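Local coordinates for protein beta-methylmalyl-CoA dehydratase (Chloroflexus aurantiacus, PDB 4E3E) that catalyses the reversible dehydration of beta-methylmalyl-CoA to mesaconyl-CoA, a step of glyoxylate assimilation in carbon dioxide fixation, at residues I28-Y36 with R60-H70; R258-L269 with D343-R351. One frame throughout, in Å; residues are numbered along the deposited sequence.

Interaction 1 (I28-Y36 with R60-H70); sequences ITEGDVALY and RAPIDSLLVFH
Tyr36 and Leu67 form the apolar middle of this contact. Leu67 lays CB over one face of the Tyr36 ring, 4.1 Å from CB to the ring centroid, a CH-pi contact. The branches of Leu67 continue along the tyrosine: CD1 meets Tyr36 CD1 at 3.8 Å and CD2 reaches Tyr36 CB. Tyr36 sends its ring toward helix 65-70 because CG stands anti to the backbone N (chi1 -171°). His70 CD2 lies at the ring edge. A second apolar group is built on Ile63. Its CD1 packs tightly on Val33 CG2 (3.5 Å) and also meets Ile28 CG2 at 3.7 Å.

The one direct polar bond between the segments is at the Arg60 end. Arg60 NH1 makes a salt bridge to Glu30 OE2; the modelled 2.5 Å is very short and its exact length doubtful. A water accepts from Arg60 NE at 2.7 Å, donates to Ala61 O and donates weakly to Glu30 OE2. Each segment also has an internal cap. Asp64 OD2 takes Leu66 N at 2.8 Å through its anti lone pair, and Thr29 and Asp32 form a capping box. Asp64 OD1 lies 3.5 Å from Tyr36 CE2. Tyr36 OH and His70 NE2 both bond to Ser255 OG.

Pro62, Ile63, Asp64 and Ser65 are assigned to the substrate site by similarity. Apolar packing, with a charged pair at one end, holds this probable binding loop against helix 30-36, while the Asp64 cap shapes the start of its own helix.

Interaction 2 (R258-L269 with D343-R351); sequences RSLSFNGLANAL and DYTVLMPRR
Arg258 reaches the strand with its guanidinium, whose NH1 lies 4.2 Å from Val346 CG1. The same group grips Ala268 O end-on: NH1 and NH2 each donate at 2.9 Å to that one oxygen, which lies close to the guanidinium plane. This ties the helix to the turn that follows it. Arg258 NH1 also donates to a water. Ser261 OG accepts from that water, and Tyr344 OH lies 2.9 Å from it, so the water joins helix to strand. Tyr344 OH has a further bond to Thr314.

The helix is kinked near Asn263 and Gly264. Leu265 then points toward the strand, and its CD2 meets the selenomethionine Met348 CE at 4.1 Å. In this hotdog-family chain, helix 250-265 runs into strand 270-278, the antiparallel sheet neighbour of strand 338-349. A type I turn from Leu265 to Ala268 begins the connection.

Asn267 O faces Met348 CA in a CA-H...O contact and lies 3.2 Å from Pro349 CD. Ala268 CB lies 3.8 Å from Val346 CB, the branch point. The bend of Met348 at chi3 (-63°) brings CE over the turn, 3.5 Å from Ala268 N. Leu269 N gives a weak hydrogen bond to Leu347 O, and Leu269 CD1 packs on Pro349 CG at 4.2 Å.

In the fold
Both contacts are buried, and their centres lie about 17 Å apart. Interaction 1 joins two helices and the loop before the second; its salt bridge involves partly exposed residues. Interaction 2 sets a helix end and its turn against a sheet strand, with every touching residue buried. Its polar links are different: a shared water and a weak backbone bond join the segments, with no salt bridge across it. The arginine's bonds to Ala268 O brace the helix and turn internally. The two meet where Leu66 CD1 packs on Arg258 CB at 3.7 Å. Helix 250-265 connects them, since its Ser255 bonds to Tyr36 and His70. Both also touch the second subunit.

Interaction 1 (I28-Y36 with R60-H70)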
# COMPACT_ATOMS: atom_id res chain seq x y z
N ILE A 28 -12.78 5.71 -7.58
CA ILE A 28 -11.79 4.65 -7.66
C ILE A 28 -10.66 5.08 -8.59
O ILE A 28 -10.91 5.54 -9.73
CB ILE A 28 -12.43 3.31 -8.09
CG1 ILE A 28 -13.52 2.91 -7.09
CG2 ILE A 28 -11.37 2.21 -8.17
CD1 ILE A 28 -14.30 1.67 -7.50
N THR A 29 -9.43 4.99 -8.10
CA THR A 29 -8.29 5.53 -8.86
C THR A 29 -7.23 4.49 -9.15
O THR A 29 -7.29 3.35 -8.65
CB THR A 29 -7.59 6.66 -8.09
OG1 THR A 29 -6.91 6.09 -6.97
CG2 THR A 29 -8.59 7.68 -7.58
N GLU A 30 -6.22 4.91 -9.90
CA GLU A 30 -5.07 4.06 -10.20
C GLU A 30 -4.36 3.69 -8.93
O GLU A 30 -3.70 2.65 -8.88
CB GLU A 30 -4.10 4.74 -11.19
CG GLU A 30 -4.67 4.95 -12.59
CD GLU A 30 -4.69 3.67 -13.46
OE1 GLU A 30 -4.73 2.53 -12.91
OE2 GLU A 30 -4.66 3.82 -14.71
N GLY A 31 -4.48 4.52 -7.89
CA GLY A 31 -3.87 4.13 -6.59
C GLY A 31 -4.56 2.93 -5.99
O GLY A 31 -3.92 2.06 -5.33
N ASP A 32 -5.88 2.87 -6.17
CA ASP A 32 -6.66 1.70 -5.70
C ASP A 32 -6.27 0.45 -6.48
O ASP A 32 -6.10 -0.63 -5.91
CB ASP A 32 -8.17 1.96 -5.81
CG ASP A 32 -8.61 3.12 -4.96
OD1 ASP A 32 -8.32 3.12 -3.73
OD2 ASP A 32 -9.23 4.04 -5.52
N VAL A 33 -6.13 0.61 -7.79
CA VAL A 33 -5.70 -0.50 -8.63
C VAL A 33 -4.36 -1.10 -8.17
O VAL A 33 -4.23 -2.32 -8.07
CB VAL A 33 -5.59 -0.07 -10.09
CG1 VAL A 33 -4.93 -1.17 -10.93
CG2 VAL A 33 -6.98 0.28 -10.62
N ALA A 34 -3.37 -0.24 -7.90
CA ALA A 34 -2.05 -0.72 -7.54
C ALA A 34 -2.07 -1.40 -6.17
O ALA A 34 -1.43 -2.43 -5.99
CB ALA A 34 -1.02 0.41 -7.57
N LEU A 35 -2.81 -0.82 -5.22
CA LEU A 35 -2.94 -1.41 -3.90
C LEU A 35 -3.56 -2.81 -3.96
O LEU A 35 -3.08 -3.74 -3.29
CB LEU A 35 -3.78 -0.50 -2.99
CG LEU A 35 -2.96 0.44 -2.10
CD1 LEU A 35 -3.90 1.46 -1.50
CD2 LEU A 35 -2.25 -0.33 -0.99
N TYR A 36 -4.64 -2.94 -4.72
CA TYR A 36 -5.33 -4.23 -4.92
C TYR A 36 -4.36 -5.27 -5.52
O TYR A 36 -4.26 -6.40 -5.04
CB TYR A 36 -6.58 -4.04 -5.81
CG TYR A 36 -7.45 -5.28 -5.88
CD1 TYR A 36 -8.37 -5.56 -4.86
CD2 TYR A 36 -7.31 -6.21 -6.92
CE1 TYR A 36 -9.15 -6.71 -4.90
CE2 TYR A 36 -8.09 -7.37 -6.97
CZ TYR A 36 -9.00 -7.62 -5.94
OH TYR A 36 -9.77 -8.76 -5.94
N ARG A 60 -9.66 1.46 -21.38
CA ARG A 60 -8.40 1.29 -20.72
C ARG A 60 -8.63 0.12 -19.81
O ARG A 60 -9.67 -0.43 -19.83
CB ARG A 60 -8.03 2.53 -19.93
CG ARG A 60 -9.14 3.05 -19.06
CD ARG A 60 -8.82 4.37 -18.40
NE ARG A 60 -7.70 4.32 -17.48
CZ ARG A 60 -7.22 5.37 -16.85
NH1 ARG A 60 -6.20 5.26 -16.03
NH2 ARG A 60 -7.75 6.55 -17.04
N ALA A 61 -7.64 -0.27 -19.04
CA ALA A 61 -7.83 -1.42 -18.19
C ALA A 61 -8.93 -1.09 -17.22
O ALA A 61 -8.91 -0.08 -16.61
CB ALA A 61 -6.55 -1.74 -17.46
N PRO A 62 -9.88 -1.98 -17.08
CA PRO A 62 -10.98 -1.78 -16.14
C PRO A 62 -10.56 -2.14 -14.70
O PRO A 62 -9.61 -2.88 -14.52
CB PRO A 62 -12.02 -2.79 -16.61
CG PRO A 62 -11.19 -3.91 -17.17
CD PRO A 62 -10.01 -3.25 -17.83
N ILE A 63 -11.29 -1.61 -13.72
CA ILE A 63 -11.16 -2.01 -12.32
C ILE A 63 -11.54 -3.50 -12.18
O ILE A 63 -12.53 -3.95 -12.75
CB ILE A 63 -12.09 -1.13 -11.42
CG1 ILE A 63 -11.80 0.37 -11.59
CG2 ILE A 63 -11.97 -1.51 -9.94
CD1 ILE A 63 -10.34 0.77 -11.40
N ASP A 64 -10.77 -4.27 -11.41
CA ASP A 64 -11.10 -5.64 -11.11
C ASP A 64 -12.53 -5.74 -10.56
O ASP A 64 -12.90 -5.01 -9.62
CB ASP A 64 -10.12 -6.18 -10.05
CG ASP A 64 -10.18 -7.70 -9.91
OD1 ASP A 64 -9.16 -8.37 -10.18
OD2 ASP A 64 -11.25 -8.24 -9.50
N SER A 65 -13.32 -6.67 -11.10
CA SER A 65 -14.71 -6.89 -10.66
C SER A 65 -14.80 -7.10 -9.16
O SER A 65 -15.75 -6.63 -8.53
CB SER A 65 -15.32 -8.11 -11.37
OG SER A 65 -15.77 -7.76 -12.66
N LEU A 66 -13.84 -7.81 -8.58
CA LEU A 66 -13.88 -8.03 -7.14
C LEU A 66 -13.51 -6.78 -6.32
O LEU A 66 -14.01 -6.60 -5.20
CB LEU A 66 -13.01 -9.21 -6.74
CG LEU A 66 -13.49 -10.55 -7.25
CD1 LEU A 66 -12.56 -11.60 -6.68
CD2 LEU A 66 -14.93 -10.81 -6.79
N LEU A 67 -12.63 -5.93 -6.86
CA LEU A 67 -12.37 -4.63 -6.24
C LEU A 67 -13.67 -3.80 -6.22
O LEU A 67 -14.02 -3.22 -5.17
CB LEU A 67 -11.22 -3.88 -6.93
CG LEU A 67 -10.84 -2.47 -6.42
CD1 LEU A 67 -10.61 -2.44 -4.90
CD2 LEU A 67 -9.61 -1.95 -7.18
N VAL A 68 -14.37 -3.76 -7.35
CA VAL A 68 -15.72 -3.17 -7.41
C VAL A 68 -16.64 -3.79 -6.35
O VAL A 68 -17.32 -3.06 -5.59
CB VAL A 68 -16.37 -3.33 -8.81
CG1 VAL A 68 -17.83 -2.88 -8.78
CG2 VAL A 68 -15.60 -2.53 -9.86
N PHE A 69 -16.68 -5.11 -6.29
CA PHE A 69 -17.51 -5.80 -5.30
C PHE A 69 -17.23 -5.39 -3.84
O PHE A 69 -18.17 -5.02 -3.12
CB PHE A 69 -17.46 -7.31 -5.51
CG PHE A 69 -18.23 -8.08 -4.48
CD1 PHE A 69 -19.59 -8.32 -4.64
CD2 PHE A 69 -17.59 -8.58 -3.36
CE1 PHE A 69 -20.30 -9.04 -3.69
CE2 PHE A 69 -18.29 -9.30 -2.41
CZ PHE A 69 -19.66 -9.52 -2.57
N HIS A 70 -15.96 -5.45 -3.42
CA HIS A 70 -15.59 -5.11 -2.04
C HIS A 70 -15.88 -3.68 -1.66
O HIS A 70 -16.25 -3.38 -0.53
CB HIS A 70 -14.13 -5.45 -1.76
CG HIS A 70 -13.79 -6.90 -1.99
ND1 HIS A 70 -14.61 -7.90 -1.59
CD2 HIS A 70 -12.70 -7.50 -2.60
CE1 HIS A 70 -14.06 -9.08 -1.92
NE2 HIS A 70 -12.89 -8.84 -2.53
O HOH W 1 -6.84 1.88 -16.55

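Interaction 2 (R258-L269 with D343-R351)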
# COMPACT_ATOMS: atom_id res chain seq x y z
N ARG A 258 -9.43 -16.00 -6.11
CA ARG A 258 -9.47 -15.58 -7.50
C ARG A 258 -8.04 -15.40 -8.04
O ARG A 258 -7.72 -15.87 -9.14
CB ARG A 258 -10.31 -14.31 -7.65
CG ARG A 258 -10.21 -13.58 -8.99
CD ARG A 258 -10.74 -14.32 -10.22
NE ARG A 258 -10.77 -13.38 -11.36
CZ ARG A 258 -10.85 -13.71 -12.64
NH1 ARG A 258 -10.93 -14.99 -13.03
NH2 ARG A 258 -10.85 -12.74 -13.56
N SER A 259 -7.19 -14.72 -7.26
CA SER A 259 -5.81 -14.53 -7.66
C SER A 259 -5.10 -15.87 -7.89
O SER A 259 -4.51 -16.09 -8.94
CB SER A 259 -5.06 -13.70 -6.63
OG SER A 259 -3.74 -13.48 -7.10
N LEU A 260 -5.19 -16.78 -6.92
CA LEU A 260 -4.61 -18.12 -7.04
C LEU A 260 -5.15 -18.90 -8.24
O LEU A 260 -4.41 -19.67 -8.88
CB LEU A 260 -4.92 -18.93 -5.78
CG LEU A 260 -4.30 -18.48 -4.46
CD1 LEU A 260 -4.90 -19.27 -3.32
CD2 LEU A 260 -2.78 -18.60 -4.50
N SER A 261 -6.44 -18.71 -8.55
CA SER A 261 -7.07 -19.38 -9.69
C SER A 261 -6.40 -19.06 -11.04
O SER A 261 -6.58 -19.82 -12.00
CB SER A 261 -8.57 -19.08 -9.75
OG SER A 261 -8.82 -17.87 -10.46
N PHE A 262 -5.64 -17.96 -11.10
CA PHE A 262 -4.86 -17.63 -12.32
C PHE A 262 -4.03 -18.83 -12.79
O PHE A 262 -3.87 -19.05 -14.00
CB PHE A 262 -3.91 -16.43 -12.13
CG PHE A 262 -3.17 -16.03 -13.41
CD1 PHE A 262 -3.77 -15.18 -14.35
CD2 PHE A 262 -1.90 -16.52 -13.69
CE1 PHE A 262 -3.11 -14.83 -15.52
CE2 PHE A 262 -1.23 -16.17 -14.86
CZ PHE A 262 -1.84 -15.32 -15.77
N ASN A 263 -3.51 -19.61 -11.84
CA ASN A 263 -2.83 -20.84 -12.16
C ASN A 263 -3.87 -21.89 -12.51
O ASN A 263 -4.30 -22.66 -11.64
CB ASN A 263 -1.95 -21.31 -10.98
CG ASN A 263 -1.04 -22.47 -11.37
OD1 ASN A 263 -0.82 -22.71 -12.56
ND2 ASN A 263 -0.51 -23.19 -10.38
N GLY A 264 -4.32 -21.89 -13.77
CA GLY A 264 -5.26 -22.91 -14.25
C GLY A 264 -6.50 -22.33 -14.89
O GLY A 264 -7.21 -23.04 -15.63
N LEU A 265 -6.77 -21.06 -14.60
CA LEU A 265 -7.89 -20.34 -15.22
C LEU A 265 -7.47 -18.98 -15.78
O LEU A 265 -8.25 -18.02 -15.72
CB LEU A 265 -9.05 -20.20 -14.22
CG LEU A 265 -9.84 -21.49 -13.93
CD1 LEU A 265 -10.63 -21.37 -12.64
CD2 LEU A 265 -10.74 -21.85 -15.11
N ALA A 266 -6.26 -18.89 -16.32
CA ALA A 266 -5.69 -17.61 -16.78
C ALA A 266 -6.55 -16.86 -17.80
O ALA A 266 -6.59 -15.63 -17.79
CB ALA A 266 -4.28 -17.82 -17.33
N ASN A 267 -7.26 -17.59 -18.67
CA ASN A 267 -8.09 -16.91 -19.68
C ASN A 267 -9.49 -16.55 -19.20
O ASN A 267 -10.29 -15.98 -19.97
CB ASN A 267 -8.12 -17.69 -21.01
CG ASN A 267 -6.82 -17.55 -21.78
OD1 ASN A 267 -6.22 -18.54 -22.22
ND2 ASN A 267 -6.36 -16.32 -21.94
N ALA A 268 -9.79 -16.86 -17.93
CA ALA A 268 -11.04 -16.41 -17.30
C ALA A 268 -10.88 -14.92 -16.99
O ALA A 268 -10.64 -14.52 -15.85
CB ALA A 268 -11.35 -17.20 -16.04
N LEU A 269 -11.03 -14.11 -18.03
CA LEU A 269 -10.55 -12.72 -17.99
C LEU A 269 -11.22 -11.84 -16.95
O LEU A 269 -10.58 -10.93 -16.40
CB LEU A 269 -10.66 -12.08 -19.36
CG LEU A 269 -9.59 -12.58 -20.33
CD1 LEU A 269 -9.67 -11.73 -21.58
CD2 LEU A 269 -8.17 -12.58 -19.73
N ASP A 343 -19.20 -19.61 -5.86
CA ASP A 343 -19.80 -20.11 -7.09
C ASP A 343 -20.09 -18.88 -7.93
O ASP A 343 -20.86 -18.01 -7.54
CB ASP A 343 -21.09 -20.89 -6.71
CG ASP A 343 -22.02 -21.22 -7.90
OD1 ASP A 343 -21.80 -20.84 -9.09
OD2 ASP A 343 -23.03 -21.88 -7.63
N TYR A 344 -19.45 -18.79 -9.10
CA TYR A 344 -19.49 -17.57 -9.88
C TYR A 344 -19.35 -17.92 -11.34
O TYR A 344 -19.13 -19.09 -11.71
CB TYR A 344 -18.37 -16.59 -9.43
CG TYR A 344 -16.97 -17.16 -9.53
CD1 TYR A 344 -16.55 -18.21 -8.70
CD2 TYR A 344 -16.05 -16.66 -10.47
CE1 TYR A 344 -15.28 -18.74 -8.79
CE2 TYR A 344 -14.76 -17.19 -10.56
CZ TYR A 344 -14.38 -18.24 -9.71
OH TYR A 344 -13.10 -18.78 -9.78
N THR A 345 -19.49 -16.91 -12.18
CA THR A 345 -19.45 -17.09 -13.62
C THR A 345 -18.40 -16.17 -14.23
O THR A 345 -18.41 -14.94 -14.01
CB THR A 345 -20.83 -16.81 -14.23
OG1 THR A 345 -21.79 -17.72 -13.68
CG2 THR A 345 -20.80 -16.98 -15.75
N VAL A 346 -17.51 -16.78 -15.01
CA VAL A 346 -16.43 -16.05 -15.67
C VAL A 346 -16.71 -15.98 -17.16
O VAL A 346 -17.46 -16.80 -17.71
CB VAL A 346 -15.06 -16.70 -15.42
CG1 VAL A 346 -14.71 -16.68 -13.93
CG2 VAL A 346 -15.04 -18.14 -15.96
N LEU A 347 -16.13 -14.99 -17.81
CA LEU A 347 -16.13 -14.93 -19.26
C LEU A 347 -14.76 -15.40 -19.74
O LEU A 347 -13.75 -15.05 -19.12
CB LEU A 347 -16.40 -13.50 -19.75
CG LEU A 347 -17.67 -12.79 -19.25
CD1 LEU A 347 -17.71 -11.35 -19.75
CD2 LEU A 347 -18.93 -13.53 -19.66
N MSE A 348 -14.72 -16.16 -20.83
CA MSE A 348 -13.46 -16.65 -21.41
C MSE A 348 -13.52 -16.60 -22.92
O MSE A 348 -14.52 -17.00 -23.51
CB MSE A 348 -13.21 -18.08 -20.92
CG MSE A 348 -11.93 -18.66 -21.51
SE MSE A 348 -11.46 -20.39 -20.68
CE MSE A 348 -11.11 -19.98 -18.77
N PRO A 349 -12.43 -16.14 -23.58
CA PRO A 349 -12.41 -16.16 -25.04
C PRO A 349 -12.61 -17.57 -25.59
O PRO A 349 -12.18 -18.56 -24.97
CB PRO A 349 -11.00 -15.68 -25.38
CG PRO A 349 -10.57 -14.91 -24.19
CD PRO A 349 -11.17 -15.61 -23.02
N ARG A 350 -13.27 -17.64 -26.73
CA ARG A 350 -13.48 -18.91 -27.46
C ARG A 350 -12.52 -19.05 -28.65
O ARG A 350 -12.02 -18.06 -29.17
CB ARG A 350 -14.91 -18.99 -27.96
CG ARG A 350 -15.94 -19.11 -26.86
CD ARG A 350 -17.36 -19.19 -27.42
NE ARG A 350 -17.51 -20.21 -28.47
CZ ARG A 350 -18.68 -20.62 -28.94
NH1 ARG A 350 -19.82 -20.13 -28.48
NH2 ARG A 350 -18.72 -21.55 -29.90
N ARG A 351 -12.27 -20.29 -29.07
CA ARG A 351 -11.45 -20.50 -30.26
C ARG A 351 -12.18 -20.04 -31.52
O ARG A 351 -13.39 -20.23 -31.65
CB ARG A 351 -11.01 -21.96 -30.38
CG ARG A 351 -9.91 -22.16 -31.41
CD ARG A 351 -9.09 -23.41 -31.14
NE ARG A 351 -8.25 -23.25 -29.96
CZ ARG A 351 -8.40 -23.92 -28.83
NH1 ARG A 351 -9.37 -24.82 -28.69
NH2 ARG A 351 -7.56 -23.69 -27.83
O HOH W 2 -11.24 -17.48 -11.65